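Local coordinates for protein cytosine-specific methyltransferase (Escherichia coli O157:H7 EDL933, PDB 3G7U) that probably transfers a methyl group from S-adenosyl-L-methionine to C5 of cytosine in DNA, at residues Val12-Gly18 with Ser350-Ala356; His35-Thr39 with His342-Gln346; Leu57-Lys63 with Arg105-Leu110; Lys229-Pro235 with Phe330-Phe334. All blocks are in the same frame, centred on the assembly; numbering follows the deposited sequence.

Contact 1 of 4, residues Val12-Gly18 with Ser350-Ala356; sequences VGGLSLG and SVSPIVA
L17 lays its CD2 methyl against the ring of P353, 3.7 Å from P353 CB. Its CG stands opposite the backbone N (chi1 176°), which carries the branch out along this flank of the contact. On the other flank, L15 sends CD1 to within 3.8 Å of A356 CB and packs more loosely on V351. Between the two leucines, the first helix offers only the glycines G14 and G18 to the start of the second. G18 CA sits 3.7 Å from A356 CB, and the CA atoms of these two residues are 4.4 Å apart, a spacing that the missing side chain of G18 makes possible. G14 plays the same part one turn earlier, its CA donating a C-H...O contact to V351 O at 3.5 Å.

Two waters bridge the segments. One accepts from G14 N and donates to S350 OG, which lies 2.8 Å from it and also bonds Q346 O. The second accepts from both L15 N and V351 N, the latter at 3.0 Å, so amides from both segments meet at one oxygen. S352 OG caps its own helix by accepting from I354 N. Beneath the pair lies the central sheet, where L15 rests on L116 and V351 touches F166.

Glycine-rich VGG follows the first strand as in the first conserved motif of the C5-methyltransferases, and NSVSP belongs to the tenth. Their juxtaposition is the one by which the C-terminal helix of this family returns to the Rossmann-like domain, beside the region that in relatives receives the cofactor.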
loop_
_atom_site.group_PDB
_atom_site.type_symbol
_atom_site.label_atom_id
_atom_site.label_comp_id
_atom_site.label_asym_id
_atom_site.label_seq_id
_atom_site.Cartn_x
_atom_site.Cartn_y
_atom_site.Cartn_z
ATOM N N VAL A 12 -6.198 -3.029 2.364
ATOM C CA VAL A 12 -5.678 -3.589 3.637
ATOM C C VAL A 12 -4.863 -2.626 4.461
ATOM O O VAL A 12 -4.615 -2.887 5.636
ATOM C CB VAL A 12 -4.758 -4.839 3.409
ATOM C CG1 VAL A 12 -5.562 -5.929 2.778
ATOM C CG2 VAL A 12 -3.534 -4.482 2.545
ATOM N N GLY A 13 -4.487 -1.498 3.860
ATOM C CA GLY A 13 -3.878 -0.413 4.616
ATOM C C GLY A 13 -2.430 -0.076 4.294
ATOM O O GLY A 13 -1.689 0.353 5.179
ATOM N N GLY A 14 -2.013 -0.277 3.049
ATOM C CA GLY A 14 -0.696 0.233 2.614
ATOM C C GLY A 14 -0.561 1.755 2.857
ATOM O O GLY A 14 0.412 2.203 3.454
ATOM N N LEU A 15 -1.533 2.536 2.385
ATOM C CA LEU A 15 -1.472 3.994 2.533
ATOM C C LEU A 15 -1.702 4.357 3.995
ATOM O O LEU A 15 -1.090 5.285 4.496
ATOM C CB LEU A 15 -2.546 4.637 1.643
ATOM C CG LEU A 15 -2.489 6.138 1.493
ATOM C CD1 LEU A 15 -1.234 6.503 0.614
ATOM C CD2 LEU A 15 -3.766 6.590 0.778
ATOM N N SER A 16 -2.562 3.596 4.678
ATOM C CA SER A 16 -2.802 3.778 6.126
ATOM C C SER A 16 -1.526 3.615 6.936
ATOM O O SER A 16 -1.238 4.397 7.872
ATOM C CB SER A 16 -3.802 2.761 6.664
ATOM O OG SER A 16 -5.122 3.124 6.315
ATOM N N LEU A 17 -0.746 2.599 6.596
ATOM C CA LEU A 17 0.509 2.339 7.358
ATOM C C LEU A 17 1.491 3.480 7.091
ATOM O O LEU A 17 2.194 3.935 7.992
ATOM C CB LEU A 17 1.128 1.002 6.945
ATOM C CG LEU A 17 2.479 0.689 7.613
ATOM C CD1 LEU A 17 2.361 0.821 9.165
ATOM C CD2 LEU A 17 2.963 -0.706 7.185
ATOM N N GLY A 18 1.533 3.937 5.845
ATOM C CA GLY A 18 2.326 5.129 5.506
ATOM C C GLY A 18 1.903 6.329 6.349
ATOM O O GLY A 18 2.755 7.024 6.903
ATOM N N SER A 350 -2.107 -2.608 -3.137
ATOM C CA SER A 350 -1.692 -1.630 -2.151
ATOM C C SER A 350 -0.675 -0.651 -2.704
ATOM O O SER A 350 0.129 -1.000 -3.576
ATOM C CB SER A 350 -1.092 -2.333 -0.927
ATOM O OG SER A 350 -2.101 -3.043 -0.236
ATOM N N VAL A 351 -0.705 0.569 -2.172
ATOM C CA VAL A 351 0.411 1.480 -2.289
ATOM C C VAL A 351 1.499 0.882 -1.418
ATOM O O VAL A 351 1.192 0.379 -0.328
ATOM C CB VAL A 351 0.070 2.869 -1.697
ATOM C CG1 VAL A 351 1.255 3.843 -1.849
ATOM C CG2 VAL A 351 -1.114 3.427 -2.365
ATOM N N SER A 352 2.761 0.965 -1.846
ATOM C CA SER A 352 3.891 0.583 -0.939
ATOM C C SER A 352 3.881 1.424 0.329
ATOM O O SER A 352 3.847 2.664 0.218
ATOM C CB SER A 352 5.245 0.839 -1.610
ATOM O OG SER A 352 6.240 0.572 -0.640
ATOM N N PRO A 353 3.908 0.791 1.515
ATOM C CA PRO A 353 3.994 1.582 2.746
ATOM C C PRO A 353 5.233 2.485 2.842
ATOM O O PRO A 353 5.216 3.495 3.542
ATOM C CB PRO A 353 4.041 0.535 3.850
ATOM C CG PRO A 353 3.272 -0.602 3.314
ATOM C CD PRO A 353 3.624 -0.632 1.798
ATOM N N ILE A 354 6.320 2.074 2.203
ATOM C CA ILE A 354 7.555 2.865 2.250
ATOM C C ILE A 354 7.384 4.189 1.471
ATOM O O ILE A 354 7.726 5.253 1.984
ATOM C CB ILE A 354 8.711 2.023 1.688
ATOM C CG1 ILE A 354 8.970 0.843 2.619
ATOM C CG2 ILE A 354 9.959 2.924 1.447
ATOM C CD1 ILE A 354 10.087 -0.138 2.072
ATOM N N VAL A 355 6.849 4.109 0.252
ATOM C CA VAL A 355 6.506 5.268 -0.558
ATOM C C VAL A 355 5.464 6.130 0.159
ATOM O O VAL A 355 5.657 7.341 0.312
ATOM C CB VAL A 355 5.953 4.855 -1.919
ATOM C CG1 VAL A 355 5.461 6.076 -2.683
ATOM C CG2 VAL A 355 7.026 4.105 -2.727
ATOM N N ALA A 356 4.387 5.494 0.639
ATOM C CA ALA A 356 3.342 6.226 1.367
ATOM C C ALA A 356 3.902 6.993 2.558
ATOM O O ALA A 356 3.578 8.189 2.713
ATOM C CB ALA A 356 2.196 5.270 1.811
HETATM O O HOH W 1 -3.888 -1.136 0.825
HETATM O O HOH W 2 -2.812 1.295 -0.227
#

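Contact 2 of 4, residues His35-Thr39 with His342-Gln346; sequences HAINT and HSFRQ
H35 and H342 stack ring on ring where helix 34-43 of the Rossmann-like domain meets helix 340-348, near the C-terminal end of the chain. The two short helical segments cross steeply and are held apart by their side chains. From H35 CB, which lies 4.2 Å from Q346 NE2, the side chain leaves opposite its own carbonyl carbon (chi1 -63°) and heads for the second helix. H35 CG then sits 4.1 Å from H342 CE1. Further out, H35 CD2 makes the closest touch of the pair, 3.6 Å from the same CE1 of H342. At the tip, the H35 and H342 NE2 atoms face each other at 3.7 Å. The planes diverge by 28°, and the overlap is displaced toward the rims, so this is an imperfect face-to-face stack. H337 adds a third ring, meeting H342 edge-to-face and standing roughly perpendicular to H35.

One turn along each helix, T39 and Q346 reach for each other from their own helices. The extended Q346 side chain places its amide beside T39, with CB of T39 3.5 Å from Q346 NE2. The amide has work at both ends: its OE1 accepts from H337 N, which fixes which way the flat group is turned and leaves the nitrogen facing T39. Q346 NE2 donates to T39 OG1 over 2.9 Å with an N-H...O angle of 146°, the hydroxyl oxygen lying somewhat out of the amide plane.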
loop_
_atom_site.group_PDB
_atom_site.type_symbol
_atom_site.label_atom_id
_atom_site.label_comp_id
_atom_site.label_asym_id
_atom_site.label_seq_id
_atom_site.Cartn_x
_atom_site.Cartn_y
_atom_site.Cartn_z
ATOM N N HIS A 35 -12.890 -8.929 2.768
ATOM C CA HIS A 35 -11.583 -9.454 3.125
ATOM C C HIS A 35 -10.528 -8.358 3.372
ATOM O O HIS A 35 -9.729 -8.459 4.308
ATOM C CB HIS A 35 -11.074 -10.391 2.029
ATOM C CG HIS A 35 -11.930 -11.600 1.855
ATOM N ND1 HIS A 35 -12.010 -12.591 2.809
ATOM C CD2 HIS A 35 -12.787 -11.951 0.871
ATOM C CE1 HIS A 35 -12.855 -13.520 2.404
ATOM N NE2 HIS A 35 -13.337 -13.158 1.228
ATOM N N ALA A 36 -10.524 -7.354 2.498
ATOM C CA ALA A 36 -9.612 -6.230 2.615
ATOM C C ALA A 36 -9.864 -5.491 3.905
ATOM O O ALA A 36 -8.935 -5.245 4.670
ATOM C CB ALA A 36 -9.751 -5.307 1.434
ATOM N N ILE A 37 -11.131 -5.169 4.198
ATOM C CA ILE A 37 -11.362 -4.413 5.427
ATOM C C ILE A 37 -11.162 -5.230 6.702
ATOM O O ILE A 37 -10.728 -4.685 7.729
ATOM C CB ILE A 37 -12.748 -3.700 5.471
ATOM C CG1 ILE A 37 -12.681 -2.502 6.434
ATOM C CG2 ILE A 37 -13.890 -4.687 5.819
ATOM C CD1 ILE A 37 -13.944 -1.702 6.461
ATOM N N ASN A 38 -11.438 -6.534 6.667
ATOM C CA ASN A 38 -11.117 -7.361 7.809
ATOM C C ASN A 38 -9.623 -7.357 8.033
ATOM O O ASN A 38 -9.154 -7.294 9.166
ATOM C CB ASN A 38 -11.628 -8.795 7.592
ATOM C CG ASN A 38 -13.124 -8.896 7.791
ATOM O OD1 ASN A 38 -13.756 -7.966 8.305
ATOM N ND2 ASN A 38 -13.704 -10.022 7.379
ATOM N N THR A 39 -8.866 -7.428 6.957
ATOM C CA THR A 39 -7.400 -7.378 7.131
ATOM C C THR A 39 -6.908 -6.023 7.663
ATOM O O THR A 39 -5.987 -5.948 8.496
ATOM C CB THR A 39 -6.649 -7.796 5.856
ATOM O OG1 THR A 39 -6.964 -9.174 5.608
ATOM C CG2 THR A 39 -5.140 -7.621 6.037
ATOM N N HIS A 342 -6.042 -14.549 -1.741
ATOM C CA HIS A 342 -6.446 -13.248 -1.196
ATOM C C HIS A 342 -5.261 -12.382 -0.845
ATOM O O HIS A 342 -5.274 -11.214 -1.164
ATOM C CB HIS A 342 -7.378 -13.398 0.004
ATOM C CG HIS A 342 -8.760 -13.829 -0.381
ATOM N ND1 HIS A 342 -9.549 -13.090 -1.239
ATOM C CD2 HIS A 342 -9.479 -14.929 -0.055
ATOM C CE1 HIS A 342 -10.700 -13.715 -1.417
ATOM N NE2 HIS A 342 -10.684 -14.832 -0.708
ATOM N N SER A 343 -4.235 -12.957 -0.220
ATOM C CA SER A 343 -3.099 -12.149 0.215
ATOM C C SER A 343 -2.384 -11.509 -0.984
ATOM O O SER A 343 -2.019 -10.344 -0.922
ATOM C CB SER A 343 -2.160 -12.971 1.110
ATOM O OG SER A 343 -1.695 -14.142 0.434
ATOM N N PHE A 344 -2.222 -12.247 -2.095
ATOM C CA PHE A 344 -1.556 -11.682 -3.273
ATOM C C PHE A 344 -2.327 -10.516 -3.868
ATOM O O PHE A 344 -1.725 -9.518 -4.303
ATOM C CB PHE A 344 -1.336 -12.748 -4.347
ATOM C CG PHE A 344 -0.104 -13.578 -4.129
ATOM C CD1 PHE A 344 -0.218 -14.919 -3.792
ATOM C CD2 PHE A 344 1.148 -13.026 -4.258
ATOM C CE1 PHE A 344 0.895 -15.698 -3.591
ATOM C CE2 PHE A 344 2.281 -13.807 -4.044
ATOM C CZ PHE A 344 2.151 -15.128 -3.707
ATOM N N ARG A 345 -3.649 -10.655 -3.930
ATOM C CA ARG A 345 -4.517 -9.531 -4.301
ATOM C C ARG A 345 -4.379 -8.370 -3.318
ATOM O O ARG A 345 -4.197 -7.237 -3.764
ATOM C CB ARG A 345 -5.977 -9.963 -4.447
ATOM C CG ARG A 345 -6.228 -10.729 -5.731
ATOM C CD ARG A 345 -7.476 -11.626 -5.628
ATOM N NE ARG A 345 -8.706 -10.858 -5.449
ATOM C CZ ARG A 345 -9.447 -10.375 -6.448
ATOM N NH1 ARG A 345 -9.087 -10.582 -7.717
ATOM N NH2 ARG A 345 -10.555 -9.683 -6.177
ATOM N N GLN A 346 -4.414 -8.624 -2.004
ATOM C CA GLN A 346 -4.266 -7.533 -1.020
ATOM C C GLN A 346 -2.953 -6.760 -1.183
ATOM O O GLN A 346 -2.922 -5.526 -1.109
ATOM C CB GLN A 346 -4.362 -8.069 0.405
ATOM C CG GLN A 346 -5.767 -8.647 0.725
ATOM C CD GLN A 346 -5.882 -9.230 2.107
ATOM O OE1 GLN A 346 -4.930 -9.708 2.671
ATOM N NE2 GLN A 346 -7.060 -9.173 2.673
#

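Contact 3 of 4, residues Leu57-Lys63 with Arg105-Leu110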
loop_
_atom_site.group_PDB
_atom_site.type_symbol
_atom_site.label_atom_id
_atom_site.label_comp_id
_atom_site.label_asym_id
_atom_site.label_seq_id
_atom_site.Cartn_x
_atom_site.Cartn_y
_atom_site.Cartn_z
ATOM N N LEU A 57 -22.173 7.847 1.406
ATOM C CA LEU A 57 -21.593 8.696 2.467
ATOM C C LEU A 57 -21.674 10.172 2.106
ATOM O O LEU A 57 -21.643 10.558 0.934
ATOM C CB LEU A 57 -20.127 8.317 2.804
ATOM C CG LEU A 57 -19.879 6.859 3.234
ATOM C CD1 LEU A 57 -18.390 6.652 3.531
ATOM C CD2 LEU A 57 -20.777 6.385 4.433
ATOM N N ASN A 58 -21.758 11.000 3.149
ATOM C CA ASN A 58 -21.581 12.431 3.035
ATOM C C ASN A 58 -20.977 12.921 4.348
ATOM O O ASN A 58 -20.777 12.126 5.281
ATOM C CB ASN A 58 -22.895 13.146 2.703
ATOM C CG ASN A 58 -23.949 12.959 3.773
ATOM O OD1 ASN A 58 -23.637 12.960 4.964
ATOM N ND2 ASN A 58 -25.191 12.752 3.351
ATOM N N ALA A 59 -20.641 14.212 4.419
ATOM C CA ALA A 59 -19.964 14.746 5.585
ATOM C C ALA A 59 -20.762 14.541 6.870
ATOM O O ALA A 59 -20.189 14.228 7.911
ATOM C CB ALA A 59 -19.687 16.271 5.358
ATOM N N GLU A 60 -22.076 14.727 6.806
ATOM C CA GLU A 60 -22.903 14.603 8.031
ATOM C C GLU A 60 -22.978 13.157 8.521
ATOM O O GLU A 60 -22.954 12.891 9.723
ATOM C CB GLU A 60 -24.322 15.149 7.807
ATOM C CG GLU A 60 -24.455 16.648 8.077
ATOM C CD GLU A 60 -24.026 17.057 9.509
ATOM O OE1 GLU A 60 -24.475 16.441 10.506
ATOM O OE2 GLU A 60 -23.232 18.011 9.634
ATOM N N ILE A 61 -23.054 12.225 7.577
ATOM C CA ILE A 61 -23.122 10.802 7.930
ATOM C C ILE A 61 -21.805 10.439 8.602
ATOM O O ILE A 61 -21.764 9.794 9.678
ATOM C CB ILE A 61 -23.393 9.949 6.658
ATOM C CG1 ILE A 61 -24.843 10.181 6.236
ATOM C CG2 ILE A 61 -23.204 8.464 6.916
ATOM C CD1 ILE A 61 -25.195 9.523 4.943
ATOM N N ILE A 62 -20.718 10.869 7.971
ATOM C CA ILE A 62 -19.380 10.606 8.543
ATOM C C ILE A 62 -19.155 11.195 9.935
ATOM O O ILE A 62 -18.612 10.528 10.824
ATOM C CB ILE A 62 -18.252 11.001 7.543
ATOM C CG1 ILE A 62 -18.252 9.972 6.409
ATOM C CG2 ILE A 62 -16.909 10.987 8.250
ATOM C CD1 ILE A 62 -17.477 10.378 5.143
ATOM N N LYS A 63 -19.586 12.437 10.146
ATOM C CA LYS A 63 -19.507 13.034 11.496
ATOM C C LYS A 63 -20.372 12.256 12.502
ATOM O O LYS A 63 -19.975 12.090 13.663
ATOM C CB LYS A 63 -19.918 14.518 11.455
ATOM C CG LYS A 63 -18.946 15.435 10.708
ATOM C CD LYS A 63 -19.679 16.717 10.237
ATOM C CE LYS A 63 -18.728 17.711 9.587
ATOM N NZ LYS A 63 -19.499 18.847 8.975
ATOM N N ARG A 105 -16.047 14.793 -3.821
ATOM C CA ARG A 105 -17.235 15.368 -3.154
ATOM C C ARG A 105 -17.037 15.377 -1.651
ATOM O O ARG A 105 -17.304 16.378 -0.981
ATOM C CB ARG A 105 -18.514 14.635 -3.558
ATOM C CG ARG A 105 -19.745 15.078 -2.789
ATOM C CD ARG A 105 -20.998 14.281 -3.185
ATOM N NE ARG A 105 -20.872 12.824 -2.990
ATOM C CZ ARG A 105 -20.939 12.193 -1.813
ATOM N NH1 ARG A 105 -21.133 12.882 -0.685
ATOM N NH2 ARG A 105 -20.815 10.860 -1.752
ATOM N N LEU A 106 -16.553 14.262 -1.108
ATOM C CA LEU A 106 -16.304 14.148 0.326
ATOM C C LEU A 106 -15.245 15.099 0.810
ATOM O O LEU A 106 -15.366 15.664 1.883
ATOM C CB LEU A 106 -15.970 12.703 0.710
ATOM C CG LEU A 106 -17.166 11.761 0.652
ATOM C CD1 LEU A 106 -16.735 10.330 0.926
ATOM C CD2 LEU A 106 -18.178 12.190 1.732
ATOM N N VAL A 107 -14.179 15.285 0.040
ATOM C CA VAL A 107 -13.182 16.278 0.406
ATOM C C VAL A 107 -13.824 17.707 0.500
ATOM O O VAL A 107 -13.547 18.491 1.420
ATOM C CB VAL A 107 -11.996 16.281 -0.593
ATOM C CG1 VAL A 107 -11.130 17.504 -0.367
ATOM C CG2 VAL A 107 -11.156 14.978 -0.445
ATOM N N SER A 108 -14.657 18.003 -0.472
ATOM C CA SER A 108 -15.283 19.307 -0.591
ATOM C C SER A 108 -16.226 19.532 0.608
ATOM O O SER A 108 -16.201 20.590 1.239
ATOM C CB SER A 108 -16.092 19.343 -1.878
ATOM O OG SER A 108 -16.621 20.645 -2.053
ATOM N N GLU A 109 -17.009 18.498 0.925
ATOM C CA GLU A 109 -17.987 18.548 2.026
ATOM C C GLU A 109 -17.302 18.590 3.386
ATOM O O GLU A 109 -17.743 19.287 4.308
ATOM C CB GLU A 109 -18.923 17.339 1.938
ATOM C CG GLU A 109 -19.883 17.311 0.732
ATOM C CD GLU A 109 -20.729 16.072 0.744
ATOM O OE1 GLU A 109 -20.549 15.296 1.704
ATOM O OE2 GLU A 109 -21.584 15.867 -0.150
ATOM N N LEU A 110 -16.221 17.826 3.551
ATOM C CA LEU A 110 -15.568 17.754 4.849
ATOM C C LEU A 110 -14.527 18.814 5.120
ATOM O O LEU A 110 -14.184 19.047 6.284
ATOM C CB LEU A 110 -14.976 16.370 5.119
ATOM C CG LEU A 110 -15.983 15.242 5.417
ATOM C CD1 LEU A 110 -15.371 13.849 5.247
ATOM C CD2 LEU A 110 -16.510 15.425 6.849
#
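The guanidinium of R105 meets L57 edge-on: NH1 and NH2 both point at the single oxygen L57 O, at 2.9 Å and 2.8 Å respectively, with that oxygen close to the guanidinium plane. R105 NH1 serves a second acceptor along the edge, E109 OE2, in a salt bridge of 3.1 Å. The carboxylate is met differently at its two oxygens. OE2 takes the arginine from above the plane, whereas OE1 receives A59 N nearly end-on, at 2.9 Å. A bend at chi3 (58°) turns the R105 tip toward L57 O, leaving NH1 within reach of E109, and H102 ND1 pairs with its NE. The charge pair and the amide at the start of helix 59-66 would both be expected to favour an ionised E109.

N58 caps that same helix start, its OD1 accepting from I61 N at 2.8 Å, while N58 CB rests against E109 OE1.

Below this polar strip the contact is apolar. A59 CB nestles against L110 CD2 at 3.6 Å, and I62 CD1 lies between L106 and L110, 3.9 Å from L106 CD2. I62 lies crosswise to L110.

I62 continues onto I6, L106 onto L8 and L110 onto I75, placing both helices over the central parallel strands. Helix 59-66 leads into strand 74-77 and helix 94-110 leads out of it toward strand 114-119, successive beta-alpha-beta crossovers that share strand 74-77 in a Rossmann-like methyltransferase domain.

Contact 4 of 4, residues Lys229-Pro235 with Phe330-Phe334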
loop_
_atom_site.group_PDB
_atom_site.type_symbol
_atom_site.label_atom_id
_atom_site.label_comp_id
_atom_site.label_asym_id
_atom_site.label_seq_id
_atom_site.Cartn_x
_atom_site.Cartn_y
_atom_site.Cartn_z
ATOM N N LYS A 229 12.584 -0.850 9.091
ATOM C CA LYS A 229 11.184 -0.768 8.629
ATOM C C LYS A 229 10.582 -2.172 8.545
ATOM O O LYS A 229 9.403 -2.383 8.827
ATOM C CB LYS A 229 11.124 -0.085 7.262
ATOM C CG LYS A 229 11.419 1.386 7.315
ATOM C CD LYS A 229 10.928 2.110 6.068
ATOM C CE LYS A 229 11.200 3.648 6.191
ATOM N NZ LYS A 229 10.655 4.221 7.474
ATOM N N LEU A 230 11.409 -3.146 8.180
ATOM C CA LEU A 230 10.919 -4.528 8.017
ATOM C C LEU A 230 10.508 -5.176 9.342
ATOM O O LEU A 230 9.475 -5.826 9.410
ATOM C CB LEU A 230 11.948 -5.389 7.259
ATOM C CG LEU A 230 11.543 -6.773 6.742
ATOM C CD1 LEU A 230 10.537 -6.658 5.558
ATOM C CD2 LEU A 230 12.798 -7.517 6.261
ATOM N N TRP A 231 11.305 -4.958 10.393
ATOM C CA TRP A 231 11.145 -5.618 11.688
ATOM C C TRP A 231 10.705 -4.705 12.836
ATOM O O TRP A 231 10.516 -5.171 13.951
ATOM C CB TRP A 231 12.435 -6.392 12.056
ATOM C CG TRP A 231 12.740 -7.453 11.016
ATOM C CD1 TRP A 231 11.823 -8.314 10.423
ATOM C CD2 TRP A 231 14.011 -7.764 10.431
ATOM N NE1 TRP A 231 12.465 -9.125 9.512
ATOM C CE2 TRP A 231 13.800 -8.806 9.491
ATOM C CE3 TRP A 231 15.311 -7.259 10.603
ATOM C CZ2 TRP A 231 14.842 -9.357 8.728
ATOM C CZ3 TRP A 231 16.354 -7.795 9.816
ATOM C CH2 TRP A 231 16.106 -8.825 8.891
ATOM N N GLY A 232 10.482 -3.424 12.565
ATOM C CA GLY A 232 10.090 -2.471 13.626
ATOM C C GLY A 232 9.297 -1.289 13.091
ATOM O O GLY A 232 8.485 -1.452 12.159
ATOM N N GLN A 233 9.536 -0.100 13.668
ATOM C CA GLN A 233 8.806 1.114 13.309
ATOM C C GLN A 233 7.299 0.840 13.279
ATOM O O GLN A 233 6.605 1.094 12.265
ATOM C CB GLN A 233 9.320 1.722 12.014
ATOM C CG GLN A 233 10.760 2.247 12.131
ATOM C CD GLN A 233 11.273 2.858 10.843
ATOM O OE1 GLN A 233 10.490 3.221 9.956
ATOM N NE2 GLN A 233 12.606 2.977 10.729
ATOM N N ILE A 234 6.825 0.275 14.388
ATOM C CA ILE A 234 5.404 0.008 14.589
ATOM C C ILE A 234 4.775 1.270 15.205
ATOM O O ILE A 234 5.113 1.608 16.342
ATOM C CB ILE A 234 5.169 -1.177 15.562
ATOM C CG1 ILE A 234 5.986 -2.438 15.163
ATOM C CG2 ILE A 234 3.672 -1.460 15.683
ATOM C CD1 ILE A 234 5.813 -3.614 16.076
ATOM N N PRO A 235 3.873 1.969 14.475
ATOM C CA PRO A 235 3.230 3.159 15.061
ATOM C C PRO A 235 2.399 2.824 16.277
ATOM O O PRO A 235 1.981 1.666 16.462
ATOM C CB PRO A 235 2.361 3.698 13.911
ATOM C CG PRO A 235 2.999 3.111 12.676
ATOM C CD PRO A 235 3.396 1.745 13.095
ATOM N N PHE A 330 5.995 -3.916 2.615
ATOM C CA PHE A 330 5.281 -4.142 3.862
ATOM C C PHE A 330 6.220 -4.733 4.912
ATOM O O PHE A 330 7.118 -5.514 4.598
ATOM C CB PHE A 330 4.089 -5.115 3.645
ATOM C CG PHE A 330 2.840 -4.462 3.108
ATOM C CD1 PHE A 330 1.881 -3.927 3.981
ATOM C CD2 PHE A 330 2.605 -4.464 1.746
ATOM C CE1 PHE A 330 0.720 -3.350 3.468
ATOM C CE2 PHE A 330 1.464 -3.888 1.221
ATOM C CZ PHE A 330 0.523 -3.352 2.093
ATOM N N PRO A 331 6.027 -4.375 6.185
ATOM C CA PRO A 331 6.876 -4.985 7.202
ATOM C C PRO A 331 6.484 -6.430 7.492
ATOM O O PRO A 331 5.336 -6.832 7.258
ATOM C CB PRO A 331 6.583 -4.152 8.441
ATOM C CG PRO A 331 5.246 -3.527 8.216
ATOM C CD PRO A 331 5.032 -3.439 6.753
ATOM N N ASP A 332 7.418 -7.213 8.020
ATOM C CA ASP A 332 7.130 -8.610 8.361
ATOM C C ASP A 332 6.050 -8.824 9.387
ATOM O O ASP A 332 5.470 -9.901 9.417
ATOM C CB ASP A 332 8.393 -9.326 8.863
ATOM C CG ASP A 332 9.271 -9.796 7.754
ATOM O OD1 ASP A 332 8.885 -9.708 6.572
ATOM O OD2 ASP A 332 10.377 -10.312 8.065
ATOM N N TRP A 333 5.775 -7.813 10.219
ATOM C CA TRP A 333 4.727 -7.915 11.249
ATOM C C TRP A 333 3.303 -7.615 10.740
ATOM O O TRP A 333 2.342 -7.814 11.459
ATOM C CB TRP A 333 5.077 -7.038 12.480
ATOM C CG TRP A 333 5.407 -5.591 12.175
ATOM C CD1 TRP A 333 6.646 -5.053 12.045
ATOM C CD2 TRP A 333 4.470 -4.488 11.976
ATOM N NE1 TRP A 333 6.562 -3.692 11.810
ATOM C CE2 TRP A 333 5.243 -3.320 11.765
ATOM C CE3 TRP A 333 3.066 -4.385 11.988
ATOM C CZ2 TRP A 333 4.667 -2.059 11.528
ATOM C CZ3 TRP A 333 2.484 -3.141 11.760
ATOM C CH2 TRP A 333 3.281 -1.989 11.528
ATOM N N PHE A 334 3.195 -7.181 9.483
ATOM C CA PHE A 334 1.890 -6.913 8.875
ATOM C C PHE A 334 1.268 -8.263 8.513
ATOM O O PHE A 334 1.911 -9.116 7.911
ATOM C CB PHE A 334 2.062 -6.004 7.650
ATOM C CG PHE A 334 0.797 -5.318 7.231
ATOM C CD1 PHE A 334 0.510 -4.022 7.702
ATOM C CD2 PHE A 334 -0.117 -5.968 6.418
ATOM C CE1 PHE A 334 -0.687 -3.378 7.350
ATOM C CE2 PHE A 334 -1.327 -5.315 6.039
ATOM C CZ PHE A 334 -1.585 -4.028 6.520
#
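W333 holds its indole between I234 on one face and its near neighbour P331 on the opposite one. The tryptophan and P331 belong to the end of motif IX of the C5-methyltransferases, while 229-235 comes from the region between motifs VIII and IX, which in this family holds the target recognition domain. I234 and W333 run antiparallel alongside each other, bringing I234 CG1 to 3.8 Å from the centroid of the W333 five-membered ring, 22° off its normal: a CH-pi contact. P235 CD approaches the far end of the indole obliquely. W333 CG stands between its backbone N and carbonyl carbon (chi1 52°), a setting that swings the ring toward the 229-235 chain. There W333 NE1 donates to G232 O at 3.0 Å, the oxygen slightly out of the ring plane. R21 also binds that carbonyl, together with those of K229 and Q233.

Toward D332 the W231 indole offers its edge. The two side chains run abreast in the same direction, with ring and carboxylate planes 55° apart. W231 NE1 reaches D332 OD2 at 2.8 Å, arriving from above the carboxylate plane. The stronger partner of this oxygen is R326, through a salt bridge. From within its own segment, W231 takes a methyl of L230, CD2, over one ring face, and L230 CD1 lies 3.6 Å from D332 OD1.

At the backbone, P331 CB packs 3.4 Å from K229 O, and D332 N bonds to L230 O over 2.8 Å.

Contacts 1, 2 and 4 form one continuous core, whereas contact 3 stands apart. V12 joins contact 1 to contact 2, its CG1 lying 3.4 Å from Q346 CD; the two centres are about 14 Å apart. On another side of contact 1, L17 CD2 comes within 3.5 Å of P331 CD of contact 4, whose centre is about 12 Å away. Contacts 2 and 4 approach to about 4 Å between nearest atoms without touching. Contact 3 is about 23 Å from contact 1 and 32 Å from contact 4, centre to centre. The predicted catalytic C81 is part of none of the four contacts, all of which lie away from it.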